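PDB 1NMO: GTP cyclohydrolase 1 type 2 homolog from Escherichia coli, Escherichia coli O157:H7, which is of unknown function but binds a pair of metal ions and may help degrade radiation-damaged nucleotides, forming a toroidal hexamer. Local coordinates for residues 35-40 against 237-242; 160-165 against 186-191; 148-153 against 215-220; 19-24 against 95-100. All blocks are in the same frame, centred on the assembly; numbering follows the deposited sequence.

Contact 1: 35-40 against 237-242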
loop_
_atom_site.group_PDB
_atom_site.type_symbol
_atom_site.label_atom_id
_atom_site.label_comp_id
_atom_site.label_asym_id
_atom_site.label_seq_id
_atom_site.Cartn_x
_atom_site.Cartn_y
_atom_site.Cartn_z
ATOM N N VAL A 35 -29.156 38.454 11.116
ATOM C CA VAL A 35 -28.001 37.676 10.635
ATOM C C VAL A 35 -26.718 38.506 10.556
ATOM O O VAL A 35 -26.674 39.534 9.865
ATOM C CB VAL A 35 -28.265 37.118 9.215
ATOM C CG1 VAL A 35 -26.928 36.638 8.624
ATOM C CG2 VAL A 35 -29.279 35.942 9.257
ATOM N N GLN A 36 -25.688 38.076 11.256
ATOM C CA GLN A 36 -24.399 38.746 11.261
ATOM C C GLN A 36 -23.244 37.815 10.882
ATOM O O GLN A 36 -22.380 38.187 10.081
ATOM C CB GLN A 36 -24.064 39.334 12.629
ATOM C CG GLN A 36 -22.574 39.795 12.701
ATOM C CD GLN A 36 -22.152 40.857 11.562
ATOM O OE1 GLN A 36 -20.913 41.016 11.214
ATOM N NE2 GLN A 36 -23.173 41.595 10.998
ATOM N N LYS A 37 -23.225 36.604 11.433
ATOM C CA LYS A 37 -22.144 35.630 11.211
ATOM C C LYS A 37 -22.610 34.587 10.172
ATOM O O LYS A 37 -23.674 33.980 10.358
ATOM C CB LYS A 37 -21.816 34.987 12.581
ATOM C CG LYS A 37 -20.762 33.891 12.533
ATOM C CD LYS A 37 -19.340 34.363 12.825
ATOM C CE LYS A 37 -18.315 33.283 12.374
ATOM N NZ LYS A 37 -16.866 33.824 12.049
ATOM N N ILE A 38 -21.860 34.393 9.075
ATOM C CA ILE A 38 -22.324 33.478 8.034
ATOM C C ILE A 38 -21.283 32.447 7.570
ATOM O O ILE A 38 -20.105 32.811 7.334
ATOM C CB ILE A 38 -22.784 34.288 6.798
ATOM C CG1 ILE A 38 -23.804 35.322 7.193
ATOM C CG2 ILE A 38 -23.510 33.451 5.852
ATOM C CD1 ILE A 38 -24.533 35.834 5.965
ATOM N N VAL A 39 -21.720 31.179 7.473
ATOM C CA VAL A 39 -20.915 30.076 7.000
ATOM C C VAL A 39 -21.533 29.642 5.624
ATOM O O VAL A 39 -22.778 29.527 5.482
ATOM C CB VAL A 39 -20.940 28.877 8.040
ATOM C CG1 VAL A 39 -20.700 27.508 7.317
ATOM C CG2 VAL A 39 -19.918 29.124 9.165
ATOM N N THR A 40 -20.656 29.439 4.623
ATOM C CA THR A 40 -21.044 29.073 3.296
ATOM C C THR A 40 -20.221 27.876 2.853
ATOM O O THR A 40 -19.146 27.594 3.423
ATOM C CB THR A 40 -20.784 30.242 2.321
ATOM O OG1 THR A 40 -19.362 30.414 2.135
ATOM C CG2 THR A 40 -21.409 31.536 2.876
ATOM N N ASP A 237 -20.004 38.951 8.601
ATOM C CA ASP A 237 -18.774 38.206 8.684
ATOM C C ASP A 237 -19.043 36.850 7.928
ATOM O O ASP A 237 -19.635 35.943 8.523
ATOM C CB ASP A 237 -18.454 37.969 10.174
ATOM C CG ASP A 237 -17.319 36.969 10.383
ATOM O OD1 ASP A 237 -16.440 36.921 9.496
ATOM O OD2 ASP A 237 -17.258 36.245 11.428
ATOM N N VAL A 238 -18.600 36.699 6.670
ATOM C CA VAL A 238 -18.854 35.475 5.923
ATOM C C VAL A 238 -17.626 34.600 5.769
ATOM O O VAL A 238 -16.577 35.088 5.330
ATOM C CB VAL A 238 -19.412 35.812 4.540
ATOM C CG1 VAL A 238 -19.991 34.558 3.900
ATOM C CG2 VAL A 238 -20.538 36.873 4.689
ATOM N N THR A 239 -17.721 33.303 6.129
ATOM C CA THR A 239 -16.572 32.396 6.048
ATOM C C THR A 239 -16.918 31.191 5.171
ATOM O O THR A 239 -17.732 30.366 5.541
ATOM C CB THR A 239 -16.205 31.844 7.467
ATOM O OG1 THR A 239 -15.945 32.932 8.366
ATOM C CG2 THR A 239 -14.928 30.994 7.432
ATOM N N PHE A 240 -16.285 31.075 4.012
ATOM C CA PHE A 240 -16.488 29.930 3.110
ATOM C C PHE A 240 -15.708 28.687 3.575
ATOM O O PHE A 240 -14.482 28.761 3.716
ATOM C CB PHE A 240 -16.009 30.272 1.705
ATOM C CG PHE A 240 -15.883 29.075 0.795
ATOM C CD1 PHE A 240 -16.958 28.236 0.578
ATOM C CD2 PHE A 240 -14.671 28.770 0.172
ATOM C CE1 PHE A 240 -16.827 27.104 -0.231
ATOM C CE2 PHE A 240 -14.561 27.622 -0.644
ATOM C CZ PHE A 240 -15.632 26.798 -0.833
ATOM N N ILE A 241 -16.405 27.566 3.825
ATOM C CA ILE A 241 -15.756 26.305 4.245
ATOM C C ILE A 241 -15.805 25.245 3.141
ATOM O O ILE A 241 -16.914 24.876 2.688
ATOM C CB ILE A 241 -16.441 25.718 5.483
ATOM C CG1 ILE A 241 -16.396 26.759 6.584
ATOM C CG2 ILE A 241 -15.668 24.463 5.993
ATOM C CD1 ILE A 241 -16.745 26.194 7.965
ATOM N N ASP A 242 -14.640 24.783 2.674
ATOM C CA ASP A 242 -14.562 23.752 1.638
ATOM C C ASP A 242 -14.500 22.337 2.308
ATOM O O ASP A 242 -13.454 21.921 2.773
ATOM C CB ASP A 242 -13.302 23.984 0.786
ATOM C CG ASP A 242 -13.092 22.886 -0.321
ATOM O OD1 ASP A 242 -13.942 21.973 -0.471
ATOM O OD2 ASP A 242 -12.062 22.946 -1.054
#

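Contact 2: 160-165 against 186-191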
loop_
_atom_site.group_PDB
_atom_site.type_symbol
_atom_site.label_atom_id
_atom_site.label_comp_id
_atom_site.label_asym_id
_atom_site.label_seq_id
_atom_site.Cartn_x
_atom_site.Cartn_y
_atom_site.Cartn_z
ATOM N N THR A 160 -9.216 11.056 -29.418
ATOM C CA THR A 160 -9.480 11.601 -30.765
ATOM C C THR A 160 -9.614 13.107 -30.827
ATOM O O THR A 160 -10.228 13.666 -31.772
ATOM C CB THR A 160 -10.737 10.963 -31.383
ATOM O OG1 THR A 160 -11.904 11.420 -30.678
ATOM C CG2 THR A 160 -10.671 9.381 -31.242
ATOM N N GLY A 161 -9.046 13.783 -29.830
ATOM C CA GLY A 161 -9.162 15.241 -29.814
ATOM C C GLY A 161 -8.009 15.906 -30.547
ATOM O O GLY A 161 -6.976 15.250 -30.739
ATOM N N PRO A 162 -8.127 17.204 -30.927
ATOM C CA PRO A 162 -7.091 17.965 -31.650
ATOM C C PRO A 162 -5.733 17.769 -30.948
ATOM O O PRO A 162 -5.716 17.243 -29.832
ATOM C CB PRO A 162 -7.610 19.430 -31.569
ATOM C CG PRO A 162 -9.092 19.296 -31.347
ATOM C CD PRO A 162 -9.255 18.071 -30.506
ATOM N N GLU A 163 -4.610 18.180 -31.557
ATOM C CA GLU A 163 -3.283 18.001 -30.934
ATOM C C GLU A 163 -2.998 19.149 -29.989
ATOM O O GLU A 163 -2.108 19.107 -29.163
ATOM C CB GLU A 163 -2.174 17.905 -32.002
ATOM C CG GLU A 163 -2.261 18.869 -33.196
ATOM C CD GLU A 163 -0.915 18.919 -34.018
ATOM O OE1 GLU A 163 -0.023 19.755 -33.630
ATOM O OE2 GLU A 163 -0.745 18.110 -35.019
ATOM N N VAL A 164 -3.763 20.210 -30.156
ATOM C CA VAL A 164 -3.656 21.369 -29.286
ATOM C C VAL A 164 -5.074 21.781 -28.941
ATOM O O VAL A 164 -5.985 21.677 -29.780
ATOM C CB VAL A 164 -2.930 22.521 -29.990
ATOM C CG1 VAL A 164 -2.827 23.738 -29.036
ATOM C CG2 VAL A 164 -1.496 22.044 -30.357
ATOM N N VAL A 165 -5.285 22.205 -27.713
ATOM C CA VAL A 165 -6.611 22.646 -27.322
ATOM C C VAL A 165 -6.601 24.163 -27.244
ATOM O O VAL A 165 -5.824 24.778 -26.480
ATOM C CB VAL A 165 -6.990 22.148 -25.927
ATOM C CG1 VAL A 165 -8.241 22.876 -25.426
ATOM C CG2 VAL A 165 -7.238 20.703 -25.966
ATOM N N GLY A 186 -18.733 23.493 -31.985
ATOM C CA GLY A 186 -17.354 23.426 -32.460
ATOM C C GLY A 186 -16.374 23.824 -31.369
ATOM O O GLY A 186 -16.094 25.018 -31.125
ATOM N N VAL A 187 -15.838 22.857 -30.649
ATOM C CA VAL A 187 -14.850 23.239 -29.650
ATOM C C VAL A 187 -13.754 22.179 -29.715
ATOM O O VAL A 187 -13.958 21.158 -30.342
ATOM C CB VAL A 187 -15.474 23.236 -28.260
ATOM C CG1 VAL A 187 -16.552 24.333 -28.172
ATOM C CG2 VAL A 187 -16.115 21.792 -27.986
ATOM N N ASP A 188 -12.605 22.400 -29.074
ATOM C CA ASP A 188 -11.595 21.354 -29.099
ATOM C C ASP A 188 -11.773 20.567 -27.769
ATOM O O ASP A 188 -11.465 19.361 -27.688
ATOM C CB ASP A 188 -10.173 21.937 -29.081
ATOM C CG ASP A 188 -9.915 22.954 -30.176
ATOM O OD1 ASP A 188 -10.453 22.781 -31.282
ATOM O OD2 ASP A 188 -9.135 23.908 -29.943
ATOM N N ALA A 189 -12.250 21.232 -26.715
ATOM C CA ALA A 189 -12.407 20.508 -25.446
ATOM C C ALA A 189 -13.685 20.927 -24.724
ATOM O O ALA A 189 -14.197 22.064 -24.951
ATOM C CB ALA A 189 -11.217 20.747 -24.595
ATOM N N PHE A 190 -14.235 20.007 -23.918
ATOM C CA PHE A 190 -15.467 20.285 -23.101
ATOM C C PHE A 190 -15.091 19.824 -21.735
ATOM O O PHE A 190 -14.545 18.715 -21.582
ATOM C CB PHE A 190 -16.712 19.507 -23.590
ATOM C CG PHE A 190 -17.923 19.714 -22.727
ATOM C CD1 PHE A 190 -18.517 20.968 -22.604
ATOM C CD2 PHE A 190 -18.498 18.633 -22.016
ATOM C CE1 PHE A 190 -19.677 21.179 -21.796
ATOM C CE2 PHE A 190 -19.630 18.815 -21.227
ATOM C CZ PHE A 190 -20.240 20.114 -21.107
ATOM N N ILE A 191 -15.352 20.658 -20.729
ATOM C CA ILE A 191 -15.001 20.381 -19.336
ATOM C C ILE A 191 -16.229 20.407 -18.463
ATOM O O ILE A 191 -17.009 21.371 -18.559
ATOM C CB ILE A 191 -14.088 21.510 -18.758
ATOM C CG1 ILE A 191 -12.916 21.709 -19.660
ATOM C CG2 ILE A 191 -13.569 21.160 -17.301
ATOM C CD1 ILE A 191 -12.097 22.876 -19.246
HETATM O O HOH W 1 -6.240 23.497 -31.626
#

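Contact 3: 148-153 against 215-220. With FE (Fe (III) ion), chain G; FE (Fe (III) ion), chain H.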
loop_
_atom_site.group_PDB
_atom_site.type_symbol
_atom_site.label_atom_id
_atom_site.label_comp_id
_atom_site.label_asym_id
_atom_site.label_seq_id
_atom_site.Cartn_x
_atom_site.Cartn_y
_atom_site.Cartn_z
ATOM N N ALA A 148 -3.737 20.760 -11.176
ATOM C CA ALA A 148 -2.932 21.641 -10.293
ATOM C C ALA A 148 -3.841 22.797 -9.844
ATOM O O ALA A 148 -3.764 23.253 -8.718
ATOM C CB ALA A 148 -1.741 22.191 -11.073
ATOM N N ARG A 149 -4.701 23.285 -10.741
ATOM C CA ARG A 149 -5.622 24.391 -10.424
ATOM C C ARG A 149 -6.718 24.013 -9.450
ATOM O O ARG A 149 -7.016 24.779 -8.516
ATOM C CB ARG A 149 -6.271 24.914 -11.726
ATOM C CG ARG A 149 -5.271 25.534 -12.719
ATOM C CD ARG A 149 -4.191 26.346 -11.985
ATOM N NE ARG A 149 -4.518 27.749 -11.843
ATOM C CZ ARG A 149 -4.443 28.437 -10.702
ATOM N NH1 ARG A 149 -4.047 27.819 -9.565
ATOM N NH2 ARG A 149 -4.738 29.768 -10.692
ATOM N N LEU A 150 -7.325 22.831 -9.655
ATOM C CA LEU A 150 -8.416 22.351 -8.798
ATOM C C LEU A 150 -7.970 21.442 -7.677
ATOM O O LEU A 150 -8.756 21.186 -6.829
ATOM C CB LEU A 150 -9.502 21.615 -9.627
ATOM C CG LEU A 150 -10.060 22.366 -10.855
ATOM C CD1 LEU A 150 -11.378 21.751 -11.239
ATOM C CD2 LEU A 150 -10.269 23.856 -10.615
ATOM N N GLY A 151 -6.744 20.922 -7.664
ATOM C CA GLY A 151 -6.323 20.057 -6.552
ATOM C C GLY A 151 -6.929 18.658 -6.624
ATOM O O GLY A 151 -7.057 17.903 -5.588
ATOM N N ARG A 152 -7.245 18.263 -7.849
ATOM C CA ARG A 152 -7.898 16.962 -8.077
ATOM C C ARG A 152 -7.599 16.490 -9.472
ATOM O O ARG A 152 -7.701 17.258 -10.392
ATOM C CB ARG A 152 -9.452 17.104 -7.938
ATOM C CG ARG A 152 -10.293 15.803 -8.327
ATOM C CD ARG A 152 -11.789 16.032 -8.162
ATOM N NE ARG A 152 -12.602 14.821 -8.248
ATOM C CZ ARG A 152 -13.082 14.305 -9.378
ATOM N NH1 ARG A 152 -12.831 14.898 -10.528
ATOM N NH2 ARG A 152 -13.829 13.182 -9.351
ATOM N N LYS A 153 -7.241 15.216 -9.650
ATOM C CA LYS A 153 -6.942 14.674 -11.010
ATOM C C LYS A 153 -8.206 14.482 -11.843
ATOM O O LYS A 153 -9.100 13.705 -11.483
ATOM C CB LYS A 153 -6.221 13.314 -10.885
ATOM C CG LYS A 153 -5.699 12.709 -12.235
ATOM C CD LYS A 153 -4.990 11.367 -12.003
ATOM C CE LYS A 153 -4.344 10.787 -13.267
ATOM N NZ LYS A 153 -5.425 10.501 -14.309
ATOM N N HIS A 215 -17.458 17.074 -9.520
ATOM C CA HIS A 215 -18.624 17.922 -9.266
ATOM C C HIS A 215 -18.360 18.975 -8.203
ATOM O O HIS A 215 -18.548 20.219 -8.406
ATOM C CB HIS A 215 -19.831 17.107 -8.820
ATOM C CG HIS A 215 -21.096 17.896 -8.866
ATOM N ND1 HIS A 215 -22.253 17.437 -9.472
ATOM C CD2 HIS A 215 -21.409 19.091 -8.323
ATOM C CE1 HIS A 215 -23.234 18.306 -9.280
ATOM N NE2 HIS A 215 -22.743 19.323 -8.587
ATOM N N HIS A 216 -18.019 18.478 -7.021
ATOM C CA HIS A 216 -17.650 19.407 -5.930
ATOM C C HIS A 216 -16.429 20.314 -6.292
ATOM O O HIS A 216 -16.429 21.541 -6.004
ATOM C CB HIS A 216 -17.265 18.627 -4.705
ATOM C CG HIS A 216 -16.778 19.494 -3.597
ATOM N ND1 HIS A 216 -17.617 19.975 -2.597
ATOM C CD2 HIS A 216 -15.528 19.933 -3.300
ATOM C CE1 HIS A 216 -16.897 20.670 -1.729
ATOM N NE2 HIS A 216 -15.628 20.658 -2.129
ATOM N N ALA A 217 -15.394 19.704 -6.878
ATOM C CA ALA A 217 -14.186 20.394 -7.289
ATOM C C ALA A 217 -14.473 21.626 -8.183
ATOM O O ALA A 217 -13.865 22.679 -8.011
ATOM C CB ALA A 217 -13.248 19.368 -8.020
ATOM N N THR A 218 -15.452 21.529 -9.076
ATOM C CA THR A 218 -15.788 22.620 -9.954
ATOM C C THR A 218 -16.843 23.618 -9.464
ATOM O O THR A 218 -17.058 24.685 -10.130
ATOM C CB THR A 218 -16.197 22.081 -11.354
ATOM O OG1 THR A 218 -17.376 21.240 -11.235
ATOM C CG2 THR A 218 -14.995 21.217 -11.961
ATOM N N GLU A 219 -17.449 23.350 -8.290
ATOM C CA GLU A 219 -18.487 24.247 -7.787
ATOM C C GLU A 219 -18.171 24.856 -6.421
ATOM O O GLU A 219 -19.050 25.034 -5.525
ATOM C CB GLU A 219 -19.864 23.554 -7.825
ATOM C CG GLU A 219 -20.180 23.234 -9.293
ATOM C CD GLU A 219 -21.618 22.917 -9.516
ATOM O OE1 GLU A 219 -22.280 22.509 -8.506
ATOM O OE2 GLU A 219 -22.082 23.064 -10.676
ATOM N N ARG A 220 -16.873 25.116 -6.260
ATOM C CA ARG A 220 -16.450 25.830 -5.105
ATOM C C ARG A 220 -16.341 27.296 -5.644
ATOM O O ARG A 220 -16.611 28.251 -4.924
ATOM C CB ARG A 220 -15.092 25.341 -4.670
ATOM C CG ARG A 220 -15.096 24.025 -3.989
ATOM C CD ARG A 220 -13.641 23.619 -3.807
ATOM N NE ARG A 220 -13.040 23.283 -5.120
ATOM C CZ ARG A 220 -11.818 22.771 -5.267
ATOM N NH1 ARG A 220 -11.051 22.542 -4.204
ATOM N NH2 ARG A 220 -11.382 22.463 -6.470
HETATM FE FE FE G . -24.106 21.124 -8.644
HETATM FE FE FE H . -24.286 23.656 -10.536
HETATM O O HOH W 2 -24.396 23.039 -12.826
#

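Contact 4: 19-24 against 95-100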
loop_
_atom_site.group_PDB
_atom_site.type_symbol
_atom_site.label_atom_id
_atom_site.label_comp_id
_atom_site.label_asym_id
_atom_site.label_seq_id
_atom_site.Cartn_x
_atom_site.Cartn_y
_atom_site.Cartn_z
ATOM N N ILE A 19 -34.832 33.200 -13.210
ATOM C CA ILE A 19 -34.374 31.851 -13.577
ATOM C C ILE A 19 -35.202 30.684 -13.059
ATOM O O ILE A 19 -35.406 30.541 -11.842
ATOM C CB ILE A 19 -32.893 31.690 -13.160
ATOM C CG1 ILE A 19 -32.090 32.764 -13.886
ATOM C CG2 ILE A 19 -32.313 30.367 -13.654
ATOM C CD1 ILE A 19 -30.871 33.207 -13.196
ATOM N N SER A 20 -35.681 29.833 -13.973
ATOM C CA SER A 20 -36.515 28.728 -13.527
ATOM C C SER A 20 -35.580 27.616 -13.071
ATOM O O SER A 20 -34.671 27.208 -13.817
ATOM C CB SER A 20 -37.424 28.230 -14.651
ATOM O OG SER A 20 -36.783 27.103 -15.251
ATOM N N ASP A 21 -35.837 27.112 -11.865
ATOM C CA ASP A 21 -34.984 26.112 -11.246
ATOM C C ASP A 21 -35.639 24.773 -10.798
ATOM O O ASP A 21 -36.864 24.627 -10.751
ATOM C CB ASP A 21 -34.360 26.808 -10.051
ATOM C CG ASP A 21 -32.934 26.489 -9.888
ATOM O OD1 ASP A 21 -32.561 25.304 -10.108
ATOM O OD2 ASP A 21 -32.203 27.441 -9.514
ATOM N N TYR A 22 -34.799 23.802 -10.457
ATOM C CA TYR A 22 -35.245 22.486 -9.958
ATOM C C TYR A 22 -35.494 22.638 -8.426
ATOM O O TYR A 22 -35.845 21.659 -7.721
ATOM C CB TYR A 22 -34.136 21.433 -10.148
ATOM C CG TYR A 22 -33.651 21.272 -11.544
ATOM C CD1 TYR A 22 -34.359 20.460 -12.446
ATOM C CD2 TYR A 22 -32.486 21.951 -12.003
ATOM C CE1 TYR A 22 -33.940 20.311 -13.795
ATOM C CE2 TYR A 22 -32.047 21.824 -13.355
ATOM C CZ TYR A 22 -32.786 21.000 -14.241
ATOM O OH TYR A 22 -32.441 20.855 -15.570
ATOM N N ALA A 23 -35.252 23.831 -7.886
ATOM C CA ALA A 23 -35.473 23.956 -6.459
ATOM C C ALA A 23 -35.625 25.411 -6.044
ATOM O O ALA A 23 -35.188 26.342 -6.741
ATOM C CB ALA A 23 -34.348 23.249 -5.675
ATOM N N PRO A 24 -36.305 25.644 -4.921
ATOM C CA PRO A 24 -36.404 27.074 -4.589
ATOM C C PRO A 24 -35.068 27.756 -4.326
ATOM O O PRO A 24 -34.200 27.189 -3.697
ATOM C CB PRO A 24 -37.277 27.092 -3.338
ATOM C CG PRO A 24 -37.059 25.633 -2.716
ATOM C CD PRO A 24 -37.098 24.794 -3.994
ATOM N N GLY A 95 -29.972 28.916 -0.114
ATOM C CA GLY A 95 -29.308 28.187 -1.196
ATOM C C GLY A 95 -29.640 28.911 -2.535
ATOM O O GLY A 95 -30.753 29.458 -2.678
ATOM N N TRP A 96 -28.688 29.008 -3.481
ATOM C CA TRP A 96 -28.924 29.536 -4.818
ATOM C C TRP A 96 -28.332 28.506 -5.785
ATOM O O TRP A 96 -27.117 28.299 -5.826
ATOM C CB TRP A 96 -28.252 30.882 -5.044
ATOM C CG TRP A 96 -29.094 31.999 -4.550
ATOM C CD1 TRP A 96 -30.088 32.627 -5.230
ATOM C CD2 TRP A 96 -29.120 32.543 -3.213
ATOM N NE1 TRP A 96 -30.738 33.513 -4.420
ATOM C CE2 TRP A 96 -30.167 33.487 -3.174
ATOM C CE3 TRP A 96 -28.348 32.321 -2.043
ATOM C CZ2 TRP A 96 -30.482 34.202 -2.030
ATOM C CZ3 TRP A 96 -28.646 33.017 -0.905
ATOM C CH2 TRP A 96 -29.722 33.962 -0.899
ATOM N N HIS A 97 -29.179 27.852 -6.577
ATOM C CA HIS A 97 -28.729 26.843 -7.528
ATOM C C HIS A 97 -28.393 27.487 -8.903
ATOM O O HIS A 97 -27.371 28.169 -8.999
ATOM C CB HIS A 97 -29.795 25.740 -7.638
ATOM C CG HIS A 97 -29.370 24.535 -8.418
ATOM N ND1 HIS A 97 -30.114 24.034 -9.474
ATOM C CD2 HIS A 97 -28.255 23.760 -8.345
ATOM C CE1 HIS A 97 -29.473 23.012 -10.024
ATOM N NE2 HIS A 97 -28.345 22.821 -9.359
ATOM N N LEU A 98 -29.228 27.383 -9.947
ATOM C CA LEU A 98 -28.770 27.913 -11.253
ATOM C C LEU A 98 -28.259 29.345 -11.265
ATOM O O LEU A 98 -27.217 29.675 -11.933
ATOM C CB LEU A 98 -29.839 27.679 -12.345
ATOM C CG LEU A 98 -30.130 26.148 -12.450
ATOM C CD1 LEU A 98 -31.207 25.849 -13.512
ATOM C CD2 LEU A 98 -28.878 25.380 -12.810
ATOM N N PRO A 99 -28.918 30.234 -10.514
ATOM C CA PRO A 99 -28.379 31.603 -10.563
ATOM C C PRO A 99 -26.913 31.641 -10.170
ATOM O O PRO A 99 -26.108 32.463 -10.699
ATOM C CB PRO A 99 -29.283 32.379 -9.594
ATOM C CG PRO A 99 -30.622 31.621 -9.723
ATOM C CD PRO A 99 -30.124 30.167 -9.682
ATOM N N LEU A 100 -26.512 30.756 -9.261
ATOM C CA LEU A 100 -25.083 30.781 -8.826
ATOM C C LEU A 100 -24.166 30.048 -9.825
ATOM O O LEU A 100 -22.950 30.077 -9.702
ATOM C CB LEU A 100 -24.951 30.241 -7.385
ATOM C CG LEU A 100 -23.633 30.565 -6.634
ATOM C CD1 LEU A 100 -23.359 32.077 -6.603
ATOM C CD2 LEU A 100 -23.881 30.157 -5.176
#

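Contact 1: 35-40 against 237-242
Strands 37-40 and 237-240 run parallel, 4.7 Å apart at closest approach and 18° from exact alignment, pairing Lys37 with Asp237, Ile38 with Val238, Val39 with Thr239 and Thr40 with Phe240. Five backbone hydrogen bonds hold them, from Asp237 N to Gln36 O (2.9 Å) at one end to Ile241 N and Thr40 O (2.8 Å) at the other. Lys37 and Asp237 point the same way from one face of the sheet. A bend at chi2 (94°) carries the end of the lysine over, and its NZ meets Asp237 OD2 from the syn side, out of the carboxylate plane. The modelled 2.5 Å between NZ and OD2 marks a salt bridge, though so short a length is doubtful. On the same face, Val39 CG1 meets Ile241 CD1, close to helix 46-54. On the opposite face, which carries Ile38, Val238, Thr40 and Phe240, Thr40 CG2 is pressed against Val238 CG1 at 3.5 Å, a tight fit, with the two side chains at about a right angle. Thr40 OG1 stands at the rim of the Phe240 ring, 3.6 Å from CD1, and is hydrogen-bonded to Ser227 OG of helix 221-233. The chemistry is thus divided between the faces: the salt bridge sits at the partly exposed beginning of the pair, whereas on the face toward helix 221-233 the buried Thr40 hydroxyl is satisfied by Ser227.

Contact 2: 160-165 against 186-191
Asp188 reaches across to Pro162 and Val165 from the residue just ahead of strand 189-192. Its CB lies 3.6 Å from Pro162 CG, so the aliphatic root of the acid rests on the proline ring, and it also comes within 4.0 Å of Val165 CA. With CG anti to the carbonyl carbon (chi1 -54°), the carboxylate stays alongside the proline ring, its CG 3.9 Å from Pro162 CG. The two oxygens then part company. OD1 stays beside the proline, 3.7 Å from Pro162 CG, while OD2 turns to the backbone at Val165 and accepts hydrogen bonds from the N-H groups of Gln166 and Arg167 just beyond. A water molecule donates to Val164 O at 2.6 Å and, only weakly, to Asp188 OD2 at 3.4 Å, bridging the two segments where no direct hydrogen bond forms. Deeper in, Val165 CG1 packs on Ala189 CB, 3.8 Å away, beside His209 of the next strand. The acid therefore holds the beginning of strand 165-170 next to that of strand 189-192. These parallel neighbours are joined through helix 179-185, the arrangement of a beta-alpha-beta crossover within the mixed sheet.

Contact 3: 148-153 against 215-220
The guanidinium of Arg220 meets Leu150 O and Ala217 O through its edge, both lying close to its plane. NH2 donates an almost straight bond (175°) to Leu150 O at 2.9 Å, in the carbonyl plane and on a lone pair. Ala217 O is gripped side-on by two nitrogens, NE at 3.1 Å and NH2 at 2.9 Å, both less straight. A bend at chi3 (-70°) folds the arginine back over its own short helical turn, which lets NH2 serve both carbonyls. Two other flat groups turn to the metals: His215 NE2 binds one iron at 2.3 Å, and the Glu219 carboxylate bridges the pair, with OE1 on that iron and OE2 on the second. His64 completes the protein ligands of the first iron, His63 and Asp101 those of the second. Apolar contacts lie beside these bonds. Leu150 CD1 meets Thr218 CG2 at 3.7 Å, and the extended Arg152 lays its CD on Ala217 CB at 3.6 Å while its NH2 reaches Pro246 O. Leu150 O lies at the end of helix 139-150, just before Gly151, so its carbonyl probably gains from a cationic partner. Three bonds and a weak NH1 ion pair with Asp242 thus limit the rotation of the guanidinium and tie the helix end to the turn that delivers His215 and Glu219 to the irons.

Contact 4: 19-24 against 95-100
Asp21 and His97 are brought together by two torsions: chi1 of Asp21 is an unstaggered -138°, which turns the carboxylate to the start of helix 98-102, and chi1 of His97 (-171°) swings the imidazole out beside it. His97 ND1 donates to Asp21 OD1 at 2.8 Å, a nearly straight bond that lies in the ring plane and uses the syn lone pair. The anti lone pair of the same oxygen accepts from Tyr22 N at 2.7 Å, so OD1 is held by two donors. OD2 takes Leu98 N at 3.0 Å from its own syn side and is also bonded by Asn25 ND2. With both oxygens engaged, the carboxylate can hardly rotate. Around it, Tyr22 and His97 approach edge to edge, CD2 to CE1 at 3.8 Å, and Leu98 reaches back with CD1 3.7 Å from Ser20 O. Farther along, Ile19 slides past Pro99 in the opposite direction, its CD1 3.8 Å from Pro99 CG, and its CG2 leans on Leu98 CB at 3.9 Å. The ring of His97 also meets the ring of His63 and lies edge-to-face with Trp68. His63 is an iron ligand, and the His97 side chain comes within about 4 Å of a bound iron without coordinating it. This ring contact with a ligand is consistent with a second-shell His-carboxylate pair beside the dinuclear iron centre.

Along the chain, contact 4 closes first and overlaps contact 1 in sequence, since their segments alternate; contact 3 then opens, with contact 2 wholly between its segments. Contact 1 joins strands 37-41 and 237-240 of the five-stranded sheet, whose strand 92-95 leads into contact 4. Contact 2 belongs to the six-stranded sheet, its centre 38 Å from that of contact 1. Contact 3 lies between, its centre 20 to 21 Å from each of the others, and touches contact 1 where Asp242 meets His216 and, weakly, Arg220. Contacts 3 and 4 each adjoin the iron pair, so the metal site lies where the two sheet-bearing halves of the chain come together.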